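PDB 2B3F: glucose-binding protein from Thermus thermophilus HB27, which binds glucose or galactose as a periplasmic binding protein and is probably the receptor of a binding-protein-dependent sugar transport system. Local coordinates for residues M124-P128 against A129-G133; A246-T250 against T251-L255. All blocks are in the same frame, centred on the assembly; numbering follows the deposited sequence.

Overall arrangement
From the N terminus, the chain first reaches interaction 1. There strand 123-126 runs straight into helix 128-133, and the contact closes the start of the helix. About 110 residues later comes interaction 2, formed by the C-terminal turns of helix 244-252 and the residues that follow. Both contacts are local. They follow one another in series, so they neither nest nor cross. Their centres lie 16 Å apart, and they meet through W125: its CH2 is 3.6 Å from A246 CB, and its CE3 is 3.8 Å from M249 CE. Apolar packing thus joins a strand of the four-stranded sheet to helix 244-252.

Interaction 1: M124-P128 against A129-G133; sequences MWYLP and AKLKG. Unlike the reference sequence in segment 129-133: G133 (reference Glu).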
ATOM      1  N   MET A 124      -8.414  -5.856  -7.859  1.00 17.77           N
ATOM      2  CA  MET A 124      -9.040  -7.149  -7.679  1.00 18.82           C
ATOM      3  C   MET A 124      -8.344  -8.133  -8.612  1.00 18.98           C
ATOM      4  O   MET A 124      -8.259  -7.894  -9.838  1.00 19.04           O
ATOM      5  CB  MET A 124     -10.545  -7.083  -8.014  1.00 19.51           C
ATOM      6  CG  MET A 124     -11.278  -8.432  -7.882  1.00 19.66           C
ATOM      7  SD  MET A 124     -13.041  -8.287  -8.287  1.00 23.01           S
ATOM      8  CE  MET A 124     -13.009  -7.790 -10.009  1.00 25.41           C
ATOM      9  N   TRP A 125      -7.844  -9.223  -8.033  1.00 18.78           N
ATOM     10  CA  TRP A 125      -7.102 -10.269  -8.734  1.00 19.18           C
ATOM     11  C   TRP A 125      -7.974 -11.512  -8.904  1.00 20.08           C
ATOM     12  O   TRP A 125      -8.730 -11.861  -8.012  1.00 18.63           O
ATOM     13  CB  TRP A 125      -5.837 -10.650  -7.964  1.00 18.81           C
ATOM     14  CG  TRP A 125      -5.068  -9.439  -7.560  1.00 17.74           C
ATOM     15  CD1 TRP A 125      -5.137  -8.787  -6.368  1.00 17.41           C
ATOM     16  CD2 TRP A 125      -4.138  -8.702  -8.365  1.00 18.19           C
ATOM     17  NE1 TRP A 125      -4.318  -7.689  -6.375  1.00 17.84           N
ATOM     18  CE2 TRP A 125      -3.685  -7.613  -7.584  1.00 16.65           C
ATOM     19  CE3 TRP A 125      -3.645  -8.852  -9.675  1.00 18.09           C
ATOM     20  CZ2 TRP A 125      -2.780  -6.677  -8.064  1.00 17.29           C
ATOM     21  CZ3 TRP A 125      -2.749  -7.929 -10.142  1.00 17.30           C
ATOM     22  CH2 TRP A 125      -2.318  -6.855  -9.342  1.00 17.80           C
ATOM     23  N   TYR A 126      -7.848 -12.161 -10.052  1.00 21.11           N
ATOM     24  CA  TYR A 126      -8.600 -13.366 -10.351  1.00 23.05           C
ATOM     25  C   TYR A 126      -7.855 -14.131 -11.439  1.00 24.28           C
ATOM     26  O   TYR A 126      -6.889 -13.624 -12.013  1.00 23.50           O
ATOM     27  CB  TYR A 126     -10.015 -13.006 -10.812  1.00 23.73           C
ATOM     28  CG  TYR A 126     -10.073 -12.136 -12.060  1.00 24.69           C
ATOM     29  CD1 TYR A 126     -10.107 -12.707 -13.328  1.00 26.08           C
ATOM     30  CD2 TYR A 126     -10.085 -10.740 -11.973  1.00 25.19           C
ATOM     31  CE1 TYR A 126     -10.155 -11.920 -14.476  1.00 25.95           C
ATOM     32  CE2 TYR A 126     -10.138  -9.951 -13.110  1.00 26.03           C
ATOM     33  CZ  TYR A 126     -10.171 -10.545 -14.358  1.00 26.51           C
ATOM     34  OH  TYR A 126     -10.222  -9.752 -15.487  1.00 28.60           O
ATOM     35  N   LEU A 127      -8.322 -15.346 -11.720  1.00 25.77           N
ATOM     36  CA  LEU A 127      -7.707 -16.210 -12.722  1.00 27.01           C
ATOM     37  C   LEU A 127      -8.710 -16.336 -13.848  1.00 28.44           C
ATOM     38  O   LEU A 127      -9.786 -16.901 -13.635  1.00 28.80           O
ATOM     39  CB  LEU A 127      -7.447 -17.594 -12.132  1.00 27.19           C
ATOM     40  CG  LEU A 127      -6.046 -17.936 -11.621  1.00 28.64           C
ATOM     41  CD1 LEU A 127      -5.450 -16.818 -10.772  1.00 28.58           C
ATOM     42  CD2 LEU A 127      -6.062 -19.263 -10.884  1.00 27.78           C
ATOM     43  N   PRO A 128      -8.404 -15.777 -15.034  1.00 29.41           N
ATOM     44  CA  PRO A 128      -9.374 -15.906 -16.129  1.00 30.12           C
ATOM     45  C   PRO A 128      -9.818 -17.350 -16.467  1.00 30.45           C
ATOM     46  O   PRO A 128     -10.996 -17.555 -16.740  1.00 31.49           O
ATOM     47  CB  PRO A 128      -8.658 -15.255 -17.317  1.00 30.23           C
ATOM     48  CG  PRO A 128      -7.685 -14.338 -16.735  1.00 29.97           C
ATOM     49  CD  PRO A 128      -7.246 -14.964 -15.425  1.00 29.55           C
ATOM     50  N   ALA A 129      -8.923 -18.338 -16.406  1.00 31.54           N
ATOM     51  CA  ALA A 129      -9.306 -19.741 -16.711  1.00 31.91           C
ATOM     52  C   ALA A 129     -10.187 -20.375 -15.637  1.00 32.75           C
ATOM     53  O   ALA A 129     -11.030 -21.227 -15.948  1.00 32.82           O
ATOM     54  CB  ALA A 129      -8.065 -20.619 -16.923  1.00 32.45           C
ATOM     55  N   LYS A 130      -9.971 -20.008 -14.372  1.00 32.89           N
ATOM     56  CA  LYS A 130     -10.808 -20.519 -13.279  1.00 33.14           C
ATOM     57  C   LYS A 130     -12.193 -19.902 -13.364  1.00 33.21           C
ATOM     58  O   LYS A 130     -13.201 -20.586 -13.143  1.00 33.32           O
ATOM     59  CB  LYS A 130     -10.197 -20.248 -11.905  1.00 33.32           C
ATOM     60  CG  LYS A 130      -9.047 -21.184 -11.537  1.00 34.51           C
ATOM     61  CD  LYS A 130      -9.529 -22.499 -10.904  1.00 36.81           C
ATOM     62  CE  LYS A 130      -8.364 -23.497 -10.684  1.00 37.61           C
ATOM     63  NZ  LYS A 130      -7.075 -22.813 -10.337  1.00 38.54           N
ATOM     64  N   LEU A 131     -12.254 -18.622 -13.697  1.00 33.55           N
ATOM     65  CA  LEU A 131     -13.544 -17.952 -13.812  1.00 33.93           C
ATOM     66  C   LEU A 131     -14.358 -18.598 -14.923  1.00 34.68           C
ATOM     67  O   LEU A 131     -15.571 -18.756 -14.791  1.00 35.03           O
ATOM     68  CB  LEU A 131     -13.392 -16.448 -14.064  1.00 33.69           C
ATOM     69  CG  LEU A 131     -12.912 -15.533 -12.913  1.00 32.71           C
ATOM     70  CD1 LEU A 131     -13.348 -14.098 -13.169  1.00 31.10           C
ATOM     71  CD2 LEU A 131     -13.416 -15.984 -11.535  1.00 31.68           C
ATOM     72  N   LYS A 132     -13.687 -18.961 -16.016  1.00 34.90           N
ATOM     73  CA  LYS A 132     -14.357 -19.654 -17.136  1.00 35.43           C
ATOM     74  C   LYS A 132     -14.864 -21.041 -16.725  1.00 35.70           C
ATOM     75  O   LYS A 132     -15.979 -21.443 -17.070  1.00 35.55           O
ATOM     76  CB  LYS A 132     -13.413 -19.757 -18.340  1.00 35.75           C
ATOM     77  CG  LYS A 132     -13.255 -18.447 -19.116  1.00 35.93           C
ATOM     78  CD  LYS A 132     -12.360 -18.635 -20.331  1.00 36.52           C
ATOM     79  CE  LYS A 132     -12.482 -17.456 -21.278  1.00 37.72           C
ATOM     80  NZ  LYS A 132     -12.051 -16.181 -20.637  1.00 40.25           N
ATOM     81  N   GLY A 133     -14.034 -21.765 -15.974  1.00 36.20           N
ATOM     82  CA  GLY A 133     -14.415 -23.052 -15.390  1.00 36.48           C
ATOM     83  C   GLY A 133     -15.669 -22.990 -14.528  1.00 37.04           C
ATOM     84  O   GLY A 133     -16.450 -23.964 -14.487  1.00 37.35           O
TER
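Y126 meets L131 where strand 123-126 gives way to helix 128-133. The tyrosine CG sits between the backbone N and the carbonyl carbon (chi1 60°), and this turns the ring toward the new helix. The methyl L131 CD1 approaches the ring obliquely, 3.5 Å from Y126 CD1, and the two side chains cross at about a right angle. F238 of strand 238-240 touches both of them. With only an alanine methyl at Y126, L131 CD1 is likely to lose its ring partner, and a gap to open beside F238.

L127 is the N-cap. Y126 therefore stands one residue before the cap and L131 four after it, which is the spacing of a hydrophobic staple. The cap side chain has no polar atom to offer the helix. Its backbone O does the work instead, accepting from L131 N at 3.0 Å with an N-H...O angle of 162°. Beyond the cap residue, L127 and K130 run side by side and point the same way. L127 CD2 rests 3.6 Å from K130 CG, and the bent lysine chain brings its NZ back to 3.7 Å from L127 CD2.

P128 opens the helix, a place where its lack of an N-H costs no helical bond. P128 O accepts from K132 N at 3.1 Å. K132 CG passes 3.4 Å from P128 O. The proline side chain touches A262 of strand 262-265.

Interaction 2: A246-T250 against T251-L255; sequences AGYMT and TTLKL
Y248 carries its CG opposite the backbone N (chi1 173°), and L253 carries its own opposite the carbonyl carbon (chi1 -59°). These torsions put L253 CG over one face of the Y248 ring, offset toward the rim, beside the last turns of helix 244-252. This is a helix C terminus widened by a pi-type turn at 248-250. L253 CD1 lies 3.8 Å from Y248 CE2. T252 adds a methyl, with its CG2 coming obliquely to 3.8 Å from Y248 CE1. The phenol OH is hydrogen-bonded to D229 of helix 224-233. The Y248 side chain lies about 9 Å from the bound galactose and about 7 Å from the side chain of the galactose-binding E13, which places it near the pocket but not among the residues that line it.

The backbone shows the widening. Y248 O accepts two bonds, one from T252 N and one from L253 N, both 3.0 Å long. The second is straighter and lies nearly in line with the carbonyl, while the T252 donor is tilted from the carbonyl plane. K254 is the first to leave helical phi/psi, with a positive phi of 63°. Its N gives a weak bond to T250 O. The turned chain brings L255 N to M249 O at 2.8 Å, from six positions further along the chain. L255 also packs back on M249, CD1 against CB. The hydroxyl of T251 is hydrogen-bonded to L311 O, which ties this helix end to helix 302-312. The lysine chain of K254 bends back over the final turn, where NZ makes weak bonds to T251 O at 3.3 Å and to T252 O at 3.5 Å.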
ATOM      1  N   ALA A 246       0.888  -8.585  -7.749  1.00 16.38           N
ATOM      2  CA  ALA A 246       1.388  -8.868  -9.089  1.00 16.56           C
ATOM      3  C   ALA A 246       2.871  -9.251  -9.034  1.00 17.36           C
ATOM      4  O   ALA A 246       3.281 -10.213  -9.689  1.00 18.27           O
ATOM      5  CB  ALA A 246       1.146  -7.686 -10.037  1.00 16.75           C
ATOM      6  N   GLY A 247       3.670  -8.539  -8.241  1.00 16.85           N
ATOM      7  CA  GLY A 247       5.077  -8.876  -8.054  1.00 16.50           C
ATOM      8  C   GLY A 247       5.239 -10.277  -7.508  1.00 16.59           C
ATOM      9  O   GLY A 247       6.066 -11.038  -7.976  1.00 16.85           O
ATOM     10  N   TYR A 248       4.428 -10.629  -6.513  1.00 16.44           N
ATOM     11  CA  TYR A 248       4.498 -11.989  -5.937  1.00 16.33           C
ATOM     12  C   TYR A 248       4.204 -13.047  -6.995  1.00 16.28           C
ATOM     13  O   TYR A 248       4.975 -13.986  -7.185  1.00 17.07           O
ATOM     14  CB  TYR A 248       3.519 -12.089  -4.776  1.00 16.08           C
ATOM     15  CG  TYR A 248       3.347 -13.461  -4.189  1.00 15.89           C
ATOM     16  CD1 TYR A 248       4.393 -14.113  -3.561  1.00 16.39           C
ATOM     17  CD2 TYR A 248       2.110 -14.087  -4.234  1.00 15.46           C
ATOM     18  CE1 TYR A 248       4.208 -15.414  -3.002  1.00 16.38           C
ATOM     19  CE2 TYR A 248       1.934 -15.364  -3.679  1.00 15.56           C
ATOM     20  CZ  TYR A 248       2.967 -15.994  -3.067  1.00 16.15           C
ATOM     21  OH  TYR A 248       2.772 -17.267  -2.524  1.00 17.30           O
ATOM     22  N   MET A 249       3.099 -12.869  -7.694  1.00 16.43           N
ATOM     23  CA  MET A 249       2.674 -13.852  -8.679  1.00 17.51           C
ATOM     24  C   MET A 249       3.667 -14.016  -9.853  1.00 18.48           C
ATOM     25  O   MET A 249       3.781 -15.107 -10.419  1.00 18.98           O
ATOM     26  CB  MET A 249       1.259 -13.513  -9.168  1.00 17.40           C
ATOM     27  CG  MET A 249       0.188 -13.826  -8.136  1.00 18.20           C
ATOM     28  SD  MET A 249      -1.493 -13.714  -8.729  1.00 19.13           S
ATOM     29  CE  MET A 249      -1.727 -11.934  -8.671  1.00 19.31           C
ATOM     30  N   THR A 250       4.363 -12.944 -10.237  1.00 17.99           N
ATOM     31  CA  THR A 250       5.313 -13.024 -11.350  1.00 18.51           C
ATOM     32  C   THR A 250       6.702 -13.344 -10.865  1.00 18.44           C
ATOM     33  O   THR A 250       7.283 -14.323 -11.306  1.00 20.42           O
ATOM     34  CB  THR A 250       5.352 -11.719 -12.198  1.00 18.85           C
ATOM     35  OG1 THR A 250       5.670 -10.601 -11.350  1.00 19.98           O
ATOM     36  CG2 THR A 250       4.028 -11.473 -12.889  1.00 18.47           C
ATOM     37  N   THR A 251       7.244 -12.546  -9.952  1.00 17.43           N
ATOM     38  CA  THR A 251       8.613 -12.748  -9.488  1.00 17.98           C
ATOM     39  C   THR A 251       8.797 -14.055  -8.721  1.00 18.39           C
ATOM     40  O   THR A 251       9.781 -14.761  -8.921  1.00 18.67           O
ATOM     41  CB  THR A 251       9.085 -11.527  -8.652  1.00 17.67           C
ATOM     42  OG1 THR A 251       9.060 -10.365  -9.496  1.00 18.66           O
ATOM     43  CG2 THR A 251      10.485 -11.691  -8.087  1.00 17.90           C
ATOM     44  N   THR A 252       7.865 -14.359  -7.830  1.00 18.25           N
ATOM     45  CA  THR A 252       8.010 -15.534  -6.971  1.00 18.44           C
ATOM     46  C   THR A 252       7.360 -16.775  -7.617  1.00 18.39           C
ATOM     47  O   THR A 252       7.988 -17.826  -7.706  1.00 19.07           O
ATOM     48  CB  THR A 252       7.458 -15.244  -5.540  1.00 18.24           C
ATOM     49  OG1 THR A 252       8.294 -14.269  -4.888  1.00 18.59           O
ATOM     50  CG2 THR A 252       7.450 -16.513  -4.679  1.00 18.26           C
ATOM     51  N   LEU A 253       6.120 -16.652  -8.062  1.00 19.03           N
ATOM     52  CA  LEU A 253       5.384 -17.812  -8.588  1.00 19.82           C
ATOM     53  C   LEU A 253       5.549 -18.045 -10.089  1.00 20.72           C
ATOM     54  O   LEU A 253       5.119 -19.090 -10.585  1.00 22.04           O
ATOM     55  CB  LEU A 253       3.898 -17.717  -8.261  1.00 18.93           C
ATOM     56  CG  LEU A 253       3.510 -17.645  -6.780  1.00 19.26           C
ATOM     57  CD1 LEU A 253       2.007 -17.648  -6.656  1.00 19.25           C
ATOM     58  CD2 LEU A 253       4.116 -18.756  -5.955  1.00 18.88           C
ATOM     59  N   LYS A 254       6.130 -17.081 -10.805  1.00 21.31           N
ATOM     60  CA  LYS A 254       6.425 -17.218 -12.243  1.00 21.84           C
ATOM     61  C   LYS A 254       5.171 -17.396 -13.117  1.00 22.59           C
ATOM     62  O   LYS A 254       5.224 -18.017 -14.185  1.00 23.33           O
ATOM     63  CB  LYS A 254       7.414 -18.361 -12.482  1.00 22.61           C
ATOM     64  CG  LYS A 254       8.666 -18.315 -11.654  1.00 24.13           C
ATOM     65  CD  LYS A 254       9.355 -16.981 -11.713  1.00 24.87           C
ATOM     66  CE  LYS A 254      10.722 -16.996 -11.073  1.00 27.39           C
ATOM     67  NZ  LYS A 254      10.757 -17.760  -9.817  1.00 33.18           N
ATOM     68  N   LEU A 255       4.050 -16.825 -12.675  1.00 22.06           N
ATOM     69  CA  LEU A 255       2.823 -16.781 -13.450  1.00 22.82           C
ATOM     70  C   LEU A 255       2.878 -15.674 -14.501  1.00 23.68           C
ATOM     71  O   LEU A 255       3.480 -14.628 -14.273  1.00 23.60           O
ATOM     72  CB  LEU A 255       1.623 -16.539 -12.547  1.00 22.21           C
ATOM     73  CG  LEU A 255       1.410 -17.516 -11.394  1.00 23.39           C
ATOM     74  CD1 LEU A 255       0.102 -17.190 -10.690  1.00 22.42           C
ATOM     75  CD2 LEU A 255       1.395 -18.935 -11.901  1.00 24.79           C
TER